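Long-range contacts in Fe-regulated protein B (Neisseria meningitidis, PDB 4AIP), which is a TonB-dependent iron transporter of the outer membrane and probably takes part in siderophore uptake: residues Q375-Y380 with E447-I452; G321-L326 with F368-A373; Q274-R279 with Y303-Q308; R220-D225 with A245-S250. All blocks are in the same frame, centred on the assembly; numbering follows the deposited sequence.

Overall arrangement
Along the chain, contact 4 comes first, joining strands 212-223 and 246-259 across a loop without regular secondary structure. Contact 3 follows, pairing 264-276 and 278-279 with 302-318 around a loop that carries helix 296-299. Contact 2 then joins the two ends of the hairpin 325-339/355-371. Contact 1 pairs 376-390 with 438-452, spanning a connection that includes helix 420-431. Each contact closes before the next opens, so none nests in or crosses another. Strands 246-259 and 264-276 are neighbours, as are 355-371 and 376-390, so contact 4 touches contact 3 and contact 2 touches contact 1. Centres of the two groups are about 45 to 46 Å apart, in distant parts of the barrel wall.

Contact 1 of 4, residues Q375-Y380 with E447-I452; sequences QTLLKY and EAIHDI
Leu377 and Ile449 exchange both of their backbone bonds: Leu377 N donates a hydrogen bond to Ile449 O at 2.9 Å, and Ile449 N donates one to Leu377 O at 2.9 Å. Lys379 and Glu447 repeat this pattern, with Lys379 N to Glu447 O at 2.8 Å, while Asp451 N binds Gln375 O at 3.0 Å. The strand axes run at 170°, the antiparallel pairing of neighbouring staves in a TonB-dependent barrel. Lys379 and Glu447 lie side by side on the face carrying Leu377 and Ile449, yet their charged ends stay 5.8 Å apart (Lys379 NZ to Glu447 OE1) and find partners beyond the two segments. The lysine chain bends at its last two torsions, and NZ forms a salt bridge with Asp369. Glu447 OE2 accepts from Ser157 N, a residue of the plug domain, so this face probably looks into the lumen. Asp451 OD1 is bonded to Thr456 OG1. On the other face, Thr376 CG2 approaches His450 ND1 at 3.2 Å, obliquely to the ring. That nitrogen is buried by the contact and has no polar partner in the model. Nearby, Leu378 CD1 packs against Ala448 CB at 4.2 Å.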
# COMPACT_ATOMS: atom_id res chain seq x y z
N GLN B 375 56.16 2.82 -5.81
CA GLN B 375 55.96 2.20 -4.48
C GLN B 375 55.23 2.99 -3.46
O GLN B 375 55.07 2.52 -2.34
CB GLN B 375 57.30 2.03 -3.76
CG GLN B 375 58.47 1.72 -4.59
CD GLN B 375 58.35 0.47 -5.17
OE1 GLN B 375 57.28 0.15 -5.62
NE2 GLN B 375 59.42 -0.30 -5.19
N THR B 376 54.91 4.23 -3.76
CA THR B 376 54.27 5.04 -2.73
C THR B 376 52.99 5.74 -3.20
O THR B 376 52.98 6.43 -4.22
CB THR B 376 55.27 5.95 -1.93
OG1 THR B 376 54.75 7.28 -1.82
CG2 THR B 376 56.67 6.02 -2.55
N LEU B 377 51.91 5.52 -2.47
CA LEU B 377 50.66 6.10 -2.80
C LEU B 377 50.38 7.14 -1.77
O LEU B 377 50.66 6.95 -0.59
CB LEU B 377 49.55 5.04 -2.84
CG LEU B 377 48.13 5.46 -3.32
CD1 LEU B 377 48.05 5.63 -4.83
CD2 LEU B 377 47.12 4.41 -2.87
N LEU B 378 49.80 8.25 -2.21
CA LEU B 378 49.39 9.30 -1.29
C LEU B 378 47.91 9.41 -1.41
O LEU B 378 47.41 9.61 -2.49
CB LEU B 378 50.06 10.62 -1.64
CG LEU B 378 49.80 11.75 -0.64
CD1 LEU B 378 50.59 11.56 0.65
CD2 LEU B 378 50.08 13.16 -1.26
N LYS B 379 47.21 9.22 -0.32
CA LYS B 379 45.75 9.40 -0.31
C LYS B 379 45.55 10.68 0.44
O LYS B 379 46.30 10.95 1.37
CB LYS B 379 45.04 8.31 0.48
CG LYS B 379 45.29 6.92 0.03
CD LYS B 379 44.55 5.90 0.91
CE LYS B 379 43.17 5.59 0.37
NZ LYS B 379 43.31 4.98 -0.98
N TYR B 380 44.54 11.46 0.05
CA TYR B 380 44.21 12.66 0.78
C TYR B 380 42.78 12.97 0.40
O TYR B 380 42.34 12.55 -0.67
CB TYR B 380 45.17 13.84 0.44
CG TYR B 380 45.30 14.14 -1.03
CD1 TYR B 380 44.44 15.03 -1.66
CD2 TYR B 380 46.31 13.54 -1.80
CE1 TYR B 380 44.56 15.31 -3.06
CE2 TYR B 380 46.47 13.83 -3.19
CZ TYR B 380 45.59 14.71 -3.81
OH TYR B 380 45.74 14.95 -5.16
N GLU B 447 47.38 10.42 3.91
CA GLU B 447 47.93 9.16 4.24
C GLU B 447 48.97 8.78 3.23
O GLU B 447 48.71 8.81 2.01
CB GLU B 447 46.84 8.12 4.15
CG GLU B 447 46.58 7.51 5.44
CD GLU B 447 45.76 6.27 5.30
OE1 GLU B 447 45.82 5.55 4.24
OE2 GLU B 447 45.05 6.02 6.28
N ALA B 448 50.13 8.37 3.71
CA ALA B 448 51.12 7.87 2.78
C ALA B 448 51.28 6.38 2.99
O ALA B 448 51.38 5.92 4.13
CB ALA B 448 52.43 8.57 2.97
N ILE B 449 51.29 5.64 1.88
CA ILE B 449 51.44 4.20 1.91
C ILE B 449 52.67 3.84 1.12
O ILE B 449 52.73 4.03 -0.09
CB ILE B 449 50.25 3.47 1.33
CG1 ILE B 449 49.03 3.80 2.18
CG2 ILE B 449 50.46 1.96 1.37
CD1 ILE B 449 47.77 3.71 1.41
N HIS B 450 53.66 3.33 1.83
CA HIS B 450 54.93 3.12 1.24
C HIS B 450 55.31 1.67 1.38
O HIS B 450 55.28 1.14 2.49
CB HIS B 450 55.96 4.01 1.93
CG HIS B 450 57.31 3.95 1.28
ND1 HIS B 450 57.47 4.08 -0.09
CD2 HIS B 450 58.56 3.76 1.80
CE1 HIS B 450 58.77 3.98 -0.38
NE2 HIS B 450 59.44 3.77 0.74
N ASP B 451 55.68 1.09 0.24
CA ASP B 451 56.20 -0.25 0.07
C ASP B 451 57.71 -0.35 -0.08
O ASP B 451 58.27 0.04 -1.13
CB ASP B 451 55.72 -0.75 -1.25
CG ASP B 451 54.43 -1.47 -1.16
OD1 ASP B 451 53.68 -1.40 -0.15
OD2 ASP B 451 54.16 -2.14 -2.15
N ILE B 452 58.37 -0.97 0.91
CA ILE B 452 59.82 -1.13 0.82
C ILE B 452 60.28 -2.52 1.26
O ILE B 452 60.08 -2.91 2.42
CB ILE B 452 60.56 0.01 1.59
CG1 ILE B 452 62.04 -0.32 1.78
CG2 ILE B 452 59.89 0.33 2.90
CD1 ILE B 452 62.76 0.66 2.73

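Contact 2 of 4, residues G321-L326 with F368-A373; sequences GFVEKL and FDSRLA
Leu326 reaches Phe368 with its CG swung opposite its own backbone N (chi1 163°), while the phenylalanine sets CG opposite the carbonyl carbon (chi1 -51°). The side chains lie side by side, pointing the same way, and Leu326 CD1 settles over one face of the ring, 3.9 Å from the Phe368 centroid, in a CH-pi contact shifted toward the rim. Val323 CG2 comes to the edge of that ring, near its plane, and lies 3.8 Å from Phe368 CB. The Tyr380 ring, from the next strand, also meets Phe368.

The backbone bonds gather around Asp369. Its N gives a bond to Lys325 O at 2.8 Å, whereas its carbonyl O receives two donors, Glu324 N at 3.0 Å and, weakly, Lys325 N at 3.4 Å. The Asp369 carboxylate lies alongside the Lys325 chain, but the lysine stops short of a salt bridge; Asp369 OD1 instead binds Lys379 NZ. Glu324 bends across to Arg371, where Glu324 OE1 sits over a guanidinium face, 3.3 Å from Arg371 NE. Carboxylate and guanidinium planes are 11° apart, and the oxygen lies well out of the guanidinium plane. The attraction is therefore between charges, with no N-H aimed at the oxygen.

Two residues, Glu324 and Lys325, thus face the single Asp369, which meets the definition of a classic beta bulge, here at one end of an antiparallel strand pair in the transporter's barrel wall.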
# COMPACT_ATOMS: atom_id res chain seq x y z
N GLY B 321 45.14 11.89 -14.81
CA GLY B 321 46.38 12.61 -15.06
C GLY B 321 46.84 13.41 -13.85
O GLY B 321 47.97 13.25 -13.39
N PHE B 322 45.95 14.27 -13.34
CA PHE B 322 46.28 15.02 -12.15
C PHE B 322 46.17 14.16 -10.90
O PHE B 322 46.69 14.53 -9.85
CB PHE B 322 45.57 16.40 -12.03
CG PHE B 322 44.06 16.38 -12.11
CD1 PHE B 322 43.28 16.02 -11.01
CD2 PHE B 322 43.41 16.83 -13.28
CE1 PHE B 322 41.87 16.06 -11.08
CE2 PHE B 322 42.01 16.88 -13.37
CZ PHE B 322 41.23 16.51 -12.28
N VAL B 323 45.54 13.00 -11.03
CA VAL B 323 45.37 12.09 -9.90
C VAL B 323 45.10 10.74 -10.50
O VAL B 323 44.59 10.67 -11.61
CB VAL B 323 44.28 12.62 -8.95
CG1 VAL B 323 42.86 12.06 -9.26
CG2 VAL B 323 44.70 12.43 -7.53
N GLU B 324 45.48 9.67 -9.81
CA GLU B 324 45.28 8.34 -10.41
C GLU B 324 43.91 7.68 -10.08
O GLU B 324 43.49 6.77 -10.79
CB GLU B 324 46.49 7.40 -10.21
CG GLU B 324 46.64 6.82 -8.83
CD GLU B 324 47.22 5.42 -8.87
OE1 GLU B 324 48.16 5.18 -9.66
OE2 GLU B 324 46.73 4.58 -8.09
N LYS B 325 43.27 8.14 -9.00
CA LYS B 325 41.90 7.79 -8.70
C LYS B 325 41.28 8.81 -7.78
O LYS B 325 41.90 9.32 -6.87
CB LYS B 325 41.79 6.39 -8.08
CG LYS B 325 40.58 6.24 -7.21
CD LYS B 325 40.62 5.00 -6.40
CE LYS B 325 40.11 3.87 -7.23
NZ LYS B 325 39.41 2.95 -6.32
N LEU B 326 40.02 9.08 -8.03
CA LEU B 326 39.21 9.96 -7.24
C LEU B 326 37.89 9.26 -6.96
O LEU B 326 37.30 8.66 -7.85
CB LEU B 326 39.00 11.24 -8.02
CG LEU B 326 37.89 12.20 -7.62
CD1 LEU B 326 38.08 12.62 -6.25
CD2 LEU B 326 37.93 13.42 -8.49
N PHE B 368 41.16 11.25 -2.90
CA PHE B 368 42.05 11.25 -4.03
C PHE B 368 43.19 10.38 -3.71
O PHE B 368 43.71 10.42 -2.62
CB PHE B 368 42.65 12.67 -4.29
CG PHE B 368 41.63 13.81 -4.38
CD1 PHE B 368 41.01 14.30 -3.23
CD2 PHE B 368 41.30 14.40 -5.61
CE1 PHE B 368 40.11 15.33 -3.28
CE2 PHE B 368 40.35 15.44 -5.67
CZ PHE B 368 39.78 15.91 -4.50
N ASP B 369 43.62 9.63 -4.70
CA ASP B 369 44.83 8.84 -4.59
C ASP B 369 45.84 9.38 -5.62
O ASP B 369 45.58 9.43 -6.80
CB ASP B 369 44.55 7.34 -4.88
CG ASP B 369 43.66 6.66 -3.80
OD1 ASP B 369 43.32 7.28 -2.76
OD2 ASP B 369 43.27 5.48 -4.01
N SER B 370 47.02 9.75 -5.15
CA SER B 370 48.08 10.22 -6.01
C SER B 370 49.28 9.38 -5.82
O SER B 370 49.77 9.17 -4.69
CB SER B 370 48.51 11.63 -5.64
OG SER B 370 48.33 12.46 -6.74
N ARG B 371 49.81 8.97 -6.93
CA ARG B 371 50.97 8.15 -6.94
C ARG B 371 52.28 8.94 -6.98
O ARG B 371 52.65 9.43 -8.03
CB ARG B 371 50.90 7.38 -8.20
CG ARG B 371 52.11 6.61 -8.43
CD ARG B 371 51.58 5.35 -8.86
NE ARG B 371 50.83 4.74 -7.77
CZ ARG B 371 50.90 3.43 -7.55
NH1 ARG B 371 51.68 2.74 -8.39
NH2 ARG B 371 50.23 2.82 -6.55
N LEU B 372 53.01 9.00 -5.86
CA LEU B 372 54.28 9.73 -5.84
C LEU B 372 55.50 9.01 -6.43
O LEU B 372 56.53 9.64 -6.60
CB LEU B 372 54.57 10.21 -4.42
CG LEU B 372 53.82 11.48 -4.06
CD1 LEU B 372 52.34 11.34 -4.22
CD2 LEU B 372 54.16 11.80 -2.64
N ALA B 373 55.35 7.72 -6.77
CA ALA B 373 56.43 6.81 -7.17
C ALA B 373 55.81 5.44 -7.28
O ALA B 373 54.79 5.18 -6.63
CB ALA B 373 57.52 6.79 -6.13

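Contact 3 of 4, residues Q274-R279 with Y303-Q308; sequences QHRGIR and YRETTQ
His275 and Thr306 form the most regular part of this contact. His275 N binds Thr306 O at 2.9 Å, and Thr306 N binds His275 O at 2.9 Å in return. The next hydrogen-bonded pair, Gly277 with Arg304, is slacker: Gly277 N reaches Arg304 O at 3.1 Å, and the return bond from Arg304 N to Gly277 O is bent to 139°. Between these pairs, Arg276 CA closes on Arg304 O at 3.1 Å.

His275, Thr306 and Arg304 form a buried face. The His275 ring stacks on Phe137 of the plug domain, consistent with this face looking toward the plug. His275 ND1 and Thr306 OG1 are buried without a polar partner in the model. Arg279, also buried, turns its guanidinium away to a salt bridge with Glu283.

On the other face Gln274 and Thr307 are buried, whereas Arg276, Tyr303, Glu305 and Ile278 are partly exposed. With CG wedged between N and the carbonyl carbon (chi1 53°), Arg276 runs alongside Tyr303, whose OH lies 3.4 Å from Arg276 CB. The guanidinium and the ring stand at 83° to each other. The charged ends meet loosely: Glu305 OE2 sits over the guanidinium centre, 4.2 Å from Arg276 NH1, with no N-H aimed at it. The Ile278 side chain crosses that of Tyr303 at about a right angle, Ile278 CD1 4.2 Å from Tyr303 CB, and Pro354 of a second subunit packs on both.

Arg276, on the partly exposed part of the face it shares with Tyr303 and Glu305, belongs to an L-glutamate site seen in another structure of this protein.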
# COMPACT_ATOMS: atom_id res chain seq x y z
N GLN B 274 12.22 0.14 5.22
CA GLN B 274 11.16 0.53 6.15
C GLN B 274 10.59 -0.63 6.99
O GLN B 274 10.31 -1.74 6.47
CB GLN B 274 10.07 1.18 5.34
CG GLN B 274 8.99 1.70 6.15
CD GLN B 274 8.00 2.45 5.35
OE1 GLN B 274 7.75 3.63 5.61
NE2 GLN B 274 7.43 1.82 4.34
N HIS B 275 10.34 -0.34 8.27
CA HIS B 275 9.73 -1.32 9.12
C HIS B 275 8.42 -0.83 9.64
O HIS B 275 8.38 0.27 10.18
CB HIS B 275 10.59 -1.57 10.34
CG HIS B 275 12.00 -1.96 10.04
ND1 HIS B 275 12.98 -1.96 11.01
CD2 HIS B 275 12.61 -2.41 8.91
CE1 HIS B 275 14.12 -2.36 10.50
NE2 HIS B 275 13.92 -2.66 9.23
N ARG B 276 7.36 -1.65 9.57
CA ARG B 276 6.07 -1.23 10.12
C ARG B 276 5.40 -2.32 10.91
O ARG B 276 5.52 -3.51 10.61
CB ARG B 276 5.11 -0.77 9.01
CG ARG B 276 4.96 -1.75 7.93
CD ARG B 276 5.21 -1.04 6.64
NE ARG B 276 3.91 -0.76 6.03
CZ ARG B 276 3.69 0.05 4.99
NH1 ARG B 276 4.69 0.70 4.41
NH2 ARG B 276 2.44 0.23 4.53
N GLY B 277 4.67 -1.92 11.93
CA GLY B 277 3.84 -2.89 12.63
C GLY B 277 3.40 -2.31 13.95
O GLY B 277 3.67 -1.14 14.26
N ILE B 278 2.71 -3.09 14.74
CA ILE B 278 2.32 -2.61 16.03
C ILE B 278 3.55 -2.93 16.93
O ILE B 278 3.96 -4.10 17.08
CB ILE B 278 1.08 -3.35 16.57
CG1 ILE B 278 -0.02 -3.51 15.52
CG2 ILE B 278 0.59 -2.72 17.85
CD1 ILE B 278 -0.75 -2.25 15.17
N ARG B 279 4.12 -1.89 17.53
CA ARG B 279 5.37 -2.03 18.19
C ARG B 279 5.17 -1.32 19.47
O ARG B 279 4.21 -0.53 19.61
CB ARG B 279 6.46 -1.34 17.41
CG ARG B 279 6.66 -1.96 16.01
CD ARG B 279 7.44 -3.28 16.06
NE ARG B 279 8.83 -3.04 16.44
CZ ARG B 279 9.74 -3.96 16.74
NH1 ARG B 279 9.43 -5.24 16.76
NH2 ARG B 279 10.97 -3.60 17.07
N TYR B 303 0.75 1.43 16.24
CA TYR B 303 1.35 1.33 14.92
C TYR B 303 2.54 2.32 14.69
O TYR B 303 2.50 3.51 15.07
CB TYR B 303 0.29 1.55 13.85
CG TYR B 303 0.85 1.46 12.45
CD1 TYR B 303 1.15 0.23 11.88
CD2 TYR B 303 1.16 2.63 11.73
CE1 TYR B 303 1.64 0.14 10.54
CE2 TYR B 303 1.70 2.57 10.43
CZ TYR B 303 1.92 1.31 9.84
OH TYR B 303 2.44 1.30 8.51
N ARG B 304 3.58 1.82 14.05
CA ARG B 304 4.80 2.55 13.89
C ARG B 304 5.45 2.25 12.57
O ARG B 304 5.43 1.08 12.11
CB ARG B 304 5.73 2.09 14.97
CG ARG B 304 6.70 3.14 15.36
CD ARG B 304 6.94 3.13 16.79
NE ARG B 304 5.80 3.82 17.40
CZ ARG B 304 5.23 3.43 18.51
NH1 ARG B 304 5.72 2.40 19.06
NH2 ARG B 304 4.20 4.04 19.08
N GLU B 305 6.02 3.28 11.94
CA GLU B 305 6.93 3.03 10.81
C GLU B 305 8.25 3.68 11.14
O GLU B 305 8.30 4.83 11.65
CB GLU B 305 6.41 3.59 9.46
CG GLU B 305 4.91 3.56 9.33
CD GLU B 305 4.37 3.94 7.94
OE1 GLU B 305 4.88 4.94 7.39
OE2 GLU B 305 3.40 3.27 7.46
N THR B 306 9.33 2.95 10.88
CA THR B 306 10.63 3.50 11.08
C THR B 306 11.40 3.25 9.78
O THR B 306 11.36 2.16 9.23
CB THR B 306 11.31 3.04 12.48
OG1 THR B 306 12.15 1.92 12.29
CG2 THR B 306 10.29 2.66 13.57
N THR B 307 12.03 4.31 9.26
CA THR B 307 12.51 4.31 7.88
C THR B 307 13.94 4.87 7.74
O THR B 307 14.33 5.85 8.41
CB THR B 307 11.58 5.19 7.04
OG1 THR B 307 10.23 5.01 7.48
CG2 THR B 307 11.66 4.81 5.62
N GLN B 308 14.70 4.31 6.81
CA GLN B 308 16.00 4.85 6.48
C GLN B 308 16.05 5.00 4.98
O GLN B 308 15.73 4.02 4.23
CB GLN B 308 17.13 3.92 6.95
CG GLN B 308 18.48 4.59 7.08
CD GLN B 308 19.59 3.61 7.49
OE1 GLN B 308 20.01 2.79 6.71
NE2 GLN B 308 20.06 3.73 8.71

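Contact 4 of 4, residues R220-D225 with A245-S250; sequences RNDEKD and ALDKRS
Ala245 opens the second segment by giving its N-H to Asp225 OD1 at 3.0 Å; the same oxygen also accepts from Ser244 N. Ala245 CB lies 3.2 Å from Glu223 O. Leu246 pairs with Glu223 through the backbone, as Glu223 N donates to Leu246 O at 2.9 Å while the return bond is weak.

Asp247 points its carboxylate to the face shared with Arg220, Asp222 and Arg249. Its CG lies opposite the backbone N (chi1 -180°), and OD1 takes a weak bond and salt bridge from Arg220 NE at 2.9 Å. Asp222 OD1 comes within 4.1 Å of Asp247 OD1, a pair of like charges.

Lys248 lies on the other face, exchanging backbone bonds with Asn221. Its chain bends late, bringing Lys248 NZ to Glu223 OE1 at 3.1 Å in a salt bridge whose hydrogen bond is weak. Asn101 also reaches Glu223 OE1, weakly.

Arg249 is extended and directs NH2 in its guanidinium plane to Asp247 OD2, with an N-H...O angle of 170°. The guanidinium of Arg220 lies flat against it, centres 4.3 Å apart and planes at 24°.

Two cationic groups can stack so closely probably because Asp247 binds both and Asp222 OD2 forms a further salt bridge with Arg220; with Lys224 NZ in a long pair to Asp222 OD2, the five side chains form a salt-bridge network in which the charges probably offset one another.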
# COMPACT_ATOMS: atom_id res chain seq x y z
N ARG B 220 10.24 -7.41 0.01
CA ARG B 220 9.38 -7.38 1.17
C ARG B 220 9.54 -8.61 2.01
O ARG B 220 9.70 -9.72 1.46
CB ARG B 220 7.96 -7.20 0.75
CG ARG B 220 7.08 -6.87 1.89
CD ARG B 220 5.59 -6.87 1.49
NE ARG B 220 4.80 -7.05 2.70
CZ ARG B 220 3.48 -7.07 2.71
NH1 ARG B 220 2.77 -6.92 1.60
NH2 ARG B 220 2.86 -7.20 3.87
N ASN B 221 9.52 -8.43 3.34
CA ASN B 221 9.63 -9.54 4.31
C ASN B 221 8.56 -9.32 5.34
O ASN B 221 8.73 -8.43 6.20
CB ASN B 221 10.99 -9.52 5.00
CG ASN B 221 11.25 -10.78 5.80
OD1 ASN B 221 10.55 -11.78 5.62
ND2 ASN B 221 12.22 -10.74 6.71
N ASP B 222 7.47 -10.10 5.27
CA ASP B 222 6.37 -9.98 6.24
C ASP B 222 6.51 -11.00 7.34
O ASP B 222 6.26 -12.20 7.12
CB ASP B 222 5.00 -10.15 5.56
CG ASP B 222 3.84 -9.55 6.39
OD1 ASP B 222 4.10 -8.77 7.35
OD2 ASP B 222 2.66 -9.83 6.09
N GLU B 223 6.93 -10.53 8.53
CA GLU B 223 7.29 -11.43 9.64
C GLU B 223 6.29 -11.34 10.78
O GLU B 223 5.98 -10.25 11.24
CB GLU B 223 8.69 -11.10 10.18
CG GLU B 223 9.83 -11.33 9.19
CD GLU B 223 11.23 -11.26 9.84
OE1 GLU B 223 11.46 -10.42 10.78
OE2 GLU B 223 12.12 -12.05 9.41
N LYS B 224 5.84 -12.49 11.25
CA LYS B 224 4.96 -12.54 12.42
C LYS B 224 5.75 -12.51 13.73
O LYS B 224 6.97 -12.55 13.70
CB LYS B 224 4.12 -13.81 12.32
CG LYS B 224 2.75 -13.61 11.76
CD LYS B 224 2.68 -12.90 10.45
CE LYS B 224 1.50 -11.90 10.49
NZ LYS B 224 1.51 -10.92 9.36
N ASP B 225 5.03 -12.40 14.87
CA ASP B 225 5.58 -12.69 16.18
C ASP B 225 6.37 -14.01 16.13
O ASP B 225 5.83 -15.04 15.64
CB ASP B 225 4.48 -12.80 17.23
CG ASP B 225 3.91 -11.46 17.58
OD1 ASP B 225 4.47 -10.42 17.13
OD2 ASP B 225 2.94 -11.41 18.35
N ALA B 245 6.46 -8.94 15.49
CA ALA B 245 6.09 -8.85 14.07
C ALA B 245 6.49 -7.51 13.44
O ALA B 245 6.36 -6.46 14.04
CB ALA B 245 4.58 -9.11 13.87
N LEU B 246 7.03 -7.60 12.23
CA LEU B 246 7.36 -6.46 11.41
C LEU B 246 7.19 -6.80 9.97
O LEU B 246 7.51 -7.90 9.54
CB LEU B 246 8.79 -5.99 11.62
CG LEU B 246 9.09 -5.10 12.82
CD1 LEU B 246 10.61 -4.81 12.88
CD2 LEU B 246 8.28 -3.84 12.74
N ASP B 247 6.67 -5.81 9.25
CA ASP B 247 6.50 -5.85 7.83
C ASP B 247 7.65 -4.98 7.35
O ASP B 247 7.70 -3.77 7.64
CB ASP B 247 5.10 -5.27 7.52
CG ASP B 247 4.74 -5.25 6.02
OD1 ASP B 247 5.50 -5.66 5.12
OD2 ASP B 247 3.61 -4.80 5.74
N LYS B 248 8.60 -5.59 6.66
CA LYS B 248 9.83 -4.90 6.28
C LYS B 248 10.04 -4.85 4.78
O LYS B 248 10.18 -5.88 4.11
CB LYS B 248 11.06 -5.54 6.93
CG LYS B 248 11.08 -5.60 8.44
CD LYS B 248 12.41 -6.13 8.92
CE LYS B 248 12.25 -7.40 9.70
NZ LYS B 248 13.35 -8.36 9.45
N ARG B 249 10.11 -3.63 4.28
CA ARG B 249 10.17 -3.32 2.84
C ARG B 249 11.38 -2.48 2.46
O ARG B 249 11.77 -1.55 3.19
CB ARG B 249 8.94 -2.50 2.43
CG ARG B 249 7.69 -3.29 2.61
CD ARG B 249 6.46 -2.57 2.15
NE ARG B 249 5.34 -3.03 2.96
CZ ARG B 249 4.07 -2.80 2.69
NH1 ARG B 249 3.71 -2.13 1.60
NH2 ARG B 249 3.15 -3.25 3.51
N SER B 250 11.94 -2.77 1.30
CA SER B 250 12.99 -1.95 0.89
C SER B 250 12.93 -1.75 -0.60
O SER B 250 12.37 -2.57 -1.35
CB SER B 250 14.35 -2.51 1.40
OG SER B 250 14.70 -3.72 0.78